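Local coordinates for uncharacterized protein MG296 homolog (Mycoplasma pneumoniae, PDB 2I15), which is of unknown function, an all-alpha protein of the Mg296 family whose subunits pack against one another in the crystal assembly, at residues K114-V118 with G119-Q123; Q123-G126 with K127-V131. One frame throughout, in Å; residues are numbered along the deposited sequence.

Contact 1: K114-V118 with G119-Q123; sequences KGVDV and GRYHQ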
loop_
_atom_site.group_PDB
_atom_site.type_symbol
_atom_site.label_atom_id
_atom_site.label_comp_id
_atom_site.label_asym_id
_atom_site.label_seq_id
_atom_site.Cartn_x
_atom_site.Cartn_y
_atom_site.Cartn_z
ATOM N N LYS A 114 -3.880 -4.013 -22.721
ATOM C CA LYS A 114 -2.961 -4.710 -23.613
ATOM C C LYS A 114 -3.097 -6.222 -23.565
ATOM O O LYS A 114 -2.252 -6.953 -24.084
ATOM C CB LYS A 114 -1.504 -4.297 -23.376
ATOM C CG LYS A 114 -1.011 -4.245 -21.954
ATOM C CD LYS A 114 0.519 -4.263 -21.955
ATOM C CE LYS A 114 1.114 -3.264 -22.942
ATOM N NZ LYS A 114 2.584 -3.504 -23.173
ATOM N N GLY A 115 -4.185 -6.685 -22.966
ATOM C CA GLY A 115 -4.429 -8.112 -22.877
ATOM C C GLY A 115 -3.355 -8.831 -22.099
ATOM O O GLY A 115 -2.988 -9.957 -22.413
ATOM N N VAL A 116 -2.846 -8.162 -21.076
ATOM C CA VAL A 116 -1.809 -8.735 -20.241
ATOM C C VAL A 116 -2.379 -9.152 -18.905
ATOM O O VAL A 116 -3.380 -8.606 -18.446
ATOM C CB VAL A 116 -0.663 -7.723 -20.024
ATOM C CG1 VAL A 116 0.248 -8.150 -18.887
ATOM C CG2 VAL A 116 0.138 -7.599 -21.299
ATOM N N ASP A 117 -1.755 -10.139 -18.285
ATOM C CA ASP A 117 -2.230 -10.588 -16.992
ATOM C C ASP A 117 -2.034 -9.480 -15.970
ATOM O O ASP A 117 -0.895 -9.152 -15.620
ATOM C CB ASP A 117 -1.461 -11.826 -16.536
ATOM C CG ASP A 117 -2.376 -12.971 -16.163
ATOM O OD1 ASP A 117 -3.121 -12.858 -15.157
ATOM O OD2 ASP A 117 -2.356 -13.995 -16.880
ATOM N N VAL A 118 -3.120 -8.876 -15.501
ATOM C CA VAL A 118 -2.959 -7.871 -14.464
ATOM C C VAL A 118 -2.227 -8.730 -13.437
ATOM O O VAL A 118 -2.290 -9.960 -13.502
ATOM C CB VAL A 118 -4.314 -7.414 -13.893
ATOM C CG1 VAL A 118 -4.089 -6.428 -12.792
ATOM C CG2 VAL A 118 -5.158 -6.776 -14.984
ATOM N N GLY A 119 -1.525 -8.137 -12.494
ATOM C CA GLY A 119 -0.818 -9.001 -11.573
ATOM C C GLY A 119 0.589 -9.217 -12.102
ATOM O O GLY A 119 1.561 -8.807 -11.463
ATOM N N ARG A 120 0.728 -9.852 -13.264
ATOM C CA ARG A 120 2.081 -10.042 -13.796
ATOM C C ARG A 120 2.610 -8.678 -14.261
ATOM O O ARG A 120 3.787 -8.331 -14.058
ATOM C CB ARG A 120 2.106 -11.024 -14.966
ATOM C CG ARG A 120 3.530 -11.303 -15.437
ATOM C CD ARG A 120 3.567 -12.066 -16.755
ATOM N NE ARG A 120 4.186 -13.377 -16.596
ATOM C CZ ARG A 120 3.705 -14.340 -15.816
ATOM N NH1 ARG A 120 2.591 -14.137 -15.124
ATOM N NH2 ARG A 120 4.339 -15.503 -15.729
ATOM N N TYR A 121 1.715 -7.897 -14.862
ATOM C CA TYR A 121 2.062 -6.569 -15.346
ATOM C C TYR A 121 2.632 -5.809 -14.146
ATOM O O TYR A 121 3.769 -5.310 -14.176
ATOM C CB TYR A 121 0.803 -5.870 -15.876
ATOM C CG TYR A 121 1.074 -4.623 -16.688
ATOM C CD1 TYR A 121 1.727 -4.701 -17.911
ATOM C CD2 TYR A 121 0.680 -3.368 -16.231
ATOM C CE1 TYR A 121 1.972 -3.568 -18.666
ATOM C CE2 TYR A 121 0.923 -2.222 -16.982
ATOM C CZ TYR A 121 1.577 -2.335 -18.197
ATOM O OH TYR A 121 1.854 -1.209 -18.937
ATOM N N HIS A 122 1.824 -5.737 -13.093
ATOM C CA HIS A 122 2.201 -5.058 -11.866
ATOM C C HIS A 122 3.524 -5.560 -11.295
ATOM O O HIS A 122 4.368 -4.774 -10.859
ATOM C CB HIS A 122 1.116 -5.258 -10.808
ATOM C CG HIS A 122 -0.022 -4.297 -10.922
ATOM N ND1 HIS A 122 0.075 -2.994 -10.517
ATOM C CD2 HIS A 122 -1.275 -4.470 -11.398
ATOM C CE1 HIS A 122 -1.083 -2.383 -10.737
ATOM N NE2 HIS A 122 -1.908 -3.255 -11.267
ATOM N N GLN A 123 3.699 -6.876 -11.288
ATOM C CA GLN A 123 4.914 -7.482 -10.751
ATOM C C GLN A 123 6.161 -7.141 -11.562
ATOM O O GLN A 123 7.213 -6.855 -10.991
ATOM C CB GLN A 123 4.705 -8.988 -10.632
ATOM C CG GLN A 123 3.690 -9.310 -9.554
ATOM C CD GLN A 123 3.239 -10.766 -9.549
ATOM O OE1 GLN A 123 3.425 -11.492 -10.530
ATOM N NE2 GLN A 123 2.618 -11.189 -8.447
#

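Contact 2: Q123-G126 with K127-V131; sequences QQLG and KRFGV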
loop_
_atom_site.group_PDB
_atom_site.type_symbol
_atom_site.label_atom_id
_atom_site.label_comp_id
_atom_site.label_asym_id
_atom_site.label_seq_id
_atom_site.Cartn_x
_atom_site.Cartn_y
_atom_site.Cartn_z
ATOM N N GLN A 123 3.699 -6.876 -11.288
ATOM C CA GLN A 123 4.914 -7.482 -10.751
ATOM C C GLN A 123 6.161 -7.141 -11.562
ATOM O O GLN A 123 7.213 -6.855 -10.991
ATOM C CB GLN A 123 4.705 -8.988 -10.632
ATOM C CG GLN A 123 3.690 -9.310 -9.554
ATOM C CD GLN A 123 3.239 -10.766 -9.549
ATOM O OE1 GLN A 123 3.425 -11.492 -10.530
ATOM N NE2 GLN A 123 2.618 -11.189 -8.447
ATOM N N GLN A 124 6.045 -7.154 -12.886
ATOM C CA GLN A 124 7.184 -6.803 -13.718
ATOM C C GLN A 124 7.548 -5.362 -13.355
ATOM O O GLN A 124 8.708 -5.037 -13.067
ATOM C CB GLN A 124 6.798 -6.926 -15.190
ATOM C CG GLN A 124 6.295 -8.308 -15.551
ATOM C CD GLN A 124 5.806 -8.411 -16.989
ATOM O OE1 GLN A 124 4.938 -7.645 -17.428
ATOM N NE2 GLN A 124 6.356 -9.370 -17.729
ATOM N N LEU A 125 6.523 -4.517 -13.329
ATOM C CA LEU A 125 6.668 -3.104 -12.989
ATOM C C LEU A 125 7.573 -2.948 -11.769
ATOM O O LEU A 125 8.577 -2.237 -11.820
ATOM C CB LEU A 125 5.292 -2.505 -12.675
ATOM C CG LEU A 125 5.071 -0.997 -12.457
ATOM C CD1 LEU A 125 6.061 -0.405 -11.439
ATOM C CD2 LEU A 125 5.177 -0.295 -13.788
ATOM N N GLY A 126 7.204 -3.620 -10.679
ATOM C CA GLY A 126 7.968 -3.540 -9.445
ATOM C C GLY A 126 9.356 -4.164 -9.462
ATOM O O GLY A 126 10.214 -3.796 -8.663
ATOM N N LYS A 127 9.591 -5.126 -10.345
ATOM C CA LYS A 127 10.908 -5.750 -10.413
ATOM C C LYS A 127 11.830 -4.769 -11.147
ATOM O O LYS A 127 12.902 -4.425 -10.643
ATOM C CB LYS A 127 10.821 -7.085 -11.172
ATOM C CG LYS A 127 11.730 -8.216 -10.667
ATOM C CD LYS A 127 13.063 -8.259 -11.400
ATOM C CE LYS A 127 13.721 -9.632 -11.264
ATOM N NZ LYS A 127 12.939 -10.686 -11.973
ATOM N N ARG A 128 11.386 -4.299 -12.316
ATOM C CA ARG A 128 12.165 -3.359 -13.123
ATOM C C ARG A 128 12.572 -2.155 -12.269
ATOM O O ARG A 128 13.759 -1.845 -12.146
ATOM C CB ARG A 128 11.359 -2.882 -14.342
ATOM C CG ARG A 128 12.200 -2.056 -15.318
ATOM C CD ARG A 128 11.422 -1.568 -16.524
ATOM N NE ARG A 128 11.132 -2.614 -17.500
ATOM C CZ ARG A 128 10.494 -2.399 -18.648
ATOM N NH1 ARG A 128 10.085 -1.175 -18.955
ATOM N NH2 ARG A 128 10.265 -3.404 -19.487
ATOM N N PHE A 129 11.583 -1.468 -11.705
ATOM C CA PHE A 129 11.835 -0.325 -10.831
ATOM C C PHE A 129 11.678 -0.939 -9.439
ATOM O O PHE A 129 10.905 -1.877 -9.261
ATOM C CB PHE A 129 10.799 0.771 -11.104
ATOM C CG PHE A 129 10.572 1.018 -12.568
ATOM C CD1 PHE A 129 9.577 0.334 -13.250
ATOM C CD2 PHE A 129 11.421 1.860 -13.292
ATOM C CE1 PHE A 129 9.427 0.476 -14.633
ATOM C CE2 PHE A 129 11.278 2.004 -14.678
ATOM C CZ PHE A 129 10.277 1.305 -15.341
ATOM N N GLY A 130 12.418 -0.458 -8.454
ATOM C CA GLY A 130 12.307 -1.064 -7.136
ATOM C C GLY A 130 11.024 -0.688 -6.423
ATOM O O GLY A 130 11.041 0.114 -5.496
ATOM N N VAL A 131 9.905 -1.269 -6.837
ATOM C CA VAL A 131 8.624 -0.932 -6.224
ATOM C C VAL A 131 7.905 -2.121 -5.570
ATOM O O VAL A 131 8.033 -3.273 -6.009
ATOM C CB VAL A 131 7.701 -0.273 -7.272
ATOM C CG1 VAL A 131 6.324 -0.043 -6.695
ATOM C CG2 VAL A 131 8.297 1.052 -7.716
#

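Contact 1: K114-V118 with G119-Q123
Tyr121 meets two side chains of the loop that precedes its helix. Val116 CG1 packs against Tyr121 CB at 3.8 Å, and the aliphatic part of Lys114 reaches farther along the ring, bringing CD to 3.7 Å from Tyr121 CE1. Both side chains run across the tyrosine at roughly a right angle, meeting the ring obliquely. With CG anti to the backbone N (chi1 -167°), the ring turns back toward Val116 and Lys114. A second side-chain contact joins Val118 and His122, which lie alongside each other and point the same way: the Val118 CG1 methyl meets the imidazole edge, near the ring plane and 3.7 Å from His122 CD2.

The backbone holds these groups in register. Asp117 O accepts a nearly straight hydrogen bond from Tyr121 N (3.0 Å, 165° at the hydrogen), which closes the turn that leads the loop into the helix; Gln123 N then bonds to Gly119 O. Arg120 N makes only weak bonds to Asp117 O and Val118 O. Gly119 occupies the N-cap position, and at its backbone angles a side chain would run into Val118 O. On the far side of the loop, Gly115 is the C-prime residue of a Schellman motif that ends the preceding helix. Lys114 NZ forms a salt bridge with Glu21 OE2 of the second subunit, and the same carboxylate oxygen is hydrogen-bonded to Tyr121 OH; the two polar ends thus converge on one acceptor across the interface.

His122 NE2 is hydrogen-bonded to Ser108 OG, and Val118 rests on Ala111 and Ile112. The loop joins helix 92-113 to helix 120-128, and these contacts lay the start of the second against the first, with Tyr121 and His122 both touching Ile107.

Contact 2: Q123-G126 with K127-V131
Leu125 and Phe129, one helical turn apart, make the principal side-chain contact. Leu125 CD1 approaches Phe129 CD1 at 4.0 Å; the two side chains are set at a slant, and the CD1 methyl does the touching. Leu125 CG lies anti to the backbone N (chi1 -172°), and the bend at chi2 (-50°) then carries CD1 toward Phe129. The phenyl ring also has an edge toward the backbone: Leu125 O lies near the ring plane, 3.1 Å from Phe129 CD1. Arg128 CG covers part of one face, 3.8 Å above the plane and displaced toward the rim. Val131 comes in beside the glycine, its CB 3.9 Å from Gly126 CA, where the lack of a side chain lets the departing chain fold close to the helix.

Main-chain bonds fix this spacing. Leu125 O receives Phe129 N in a fairly straight bond of 3.1 Å, and Gln124 O receives Arg128 N with an angle of 172° at the hydrogen. Lys127 N bonds to Gln123 O, with a weaker second link to Gln124 O. Beyond Phe129, the first residue to leave helical angles, the angles of Gly130 fit an inverse gamma turn, though the position of Phe129 O that closes it is doubtful.

Residues 123-131 take in the C-terminal end of helix 120-128 and the first residues after it. Leu125 and Val131 both pack on Tyr100 of helix 92-113, and Val131 also touches Cys96 and Gln97. Leu125 and Arg128 meet Phe17 of the second subunit, while Phe129 rests on Leu14 of that subunit.

Contacts 1 and 2 lie at opposite ends of helix 120-128, share Gln123, and have centres about 12 Å apart. Both are partly buried, mixing buried aromatic residues with exposed charged ones, and both use helix 92-113 and the second subunit as neighbours. Their chemistry differs with position. Contact 1 marks the start of the helix, and its intersubunit link is polar, converging on Glu21 of the second subunit. Contact 2 marks the end of the helix, and its neighbours on the second subunit, Leu14 and Phe17, give apolar packing. Along helix 92-113, contact 1 meets Ile107, Ser108, Ala111 and Ile112, whereas contact 2 meets Cys96, Gln97 and Tyr100.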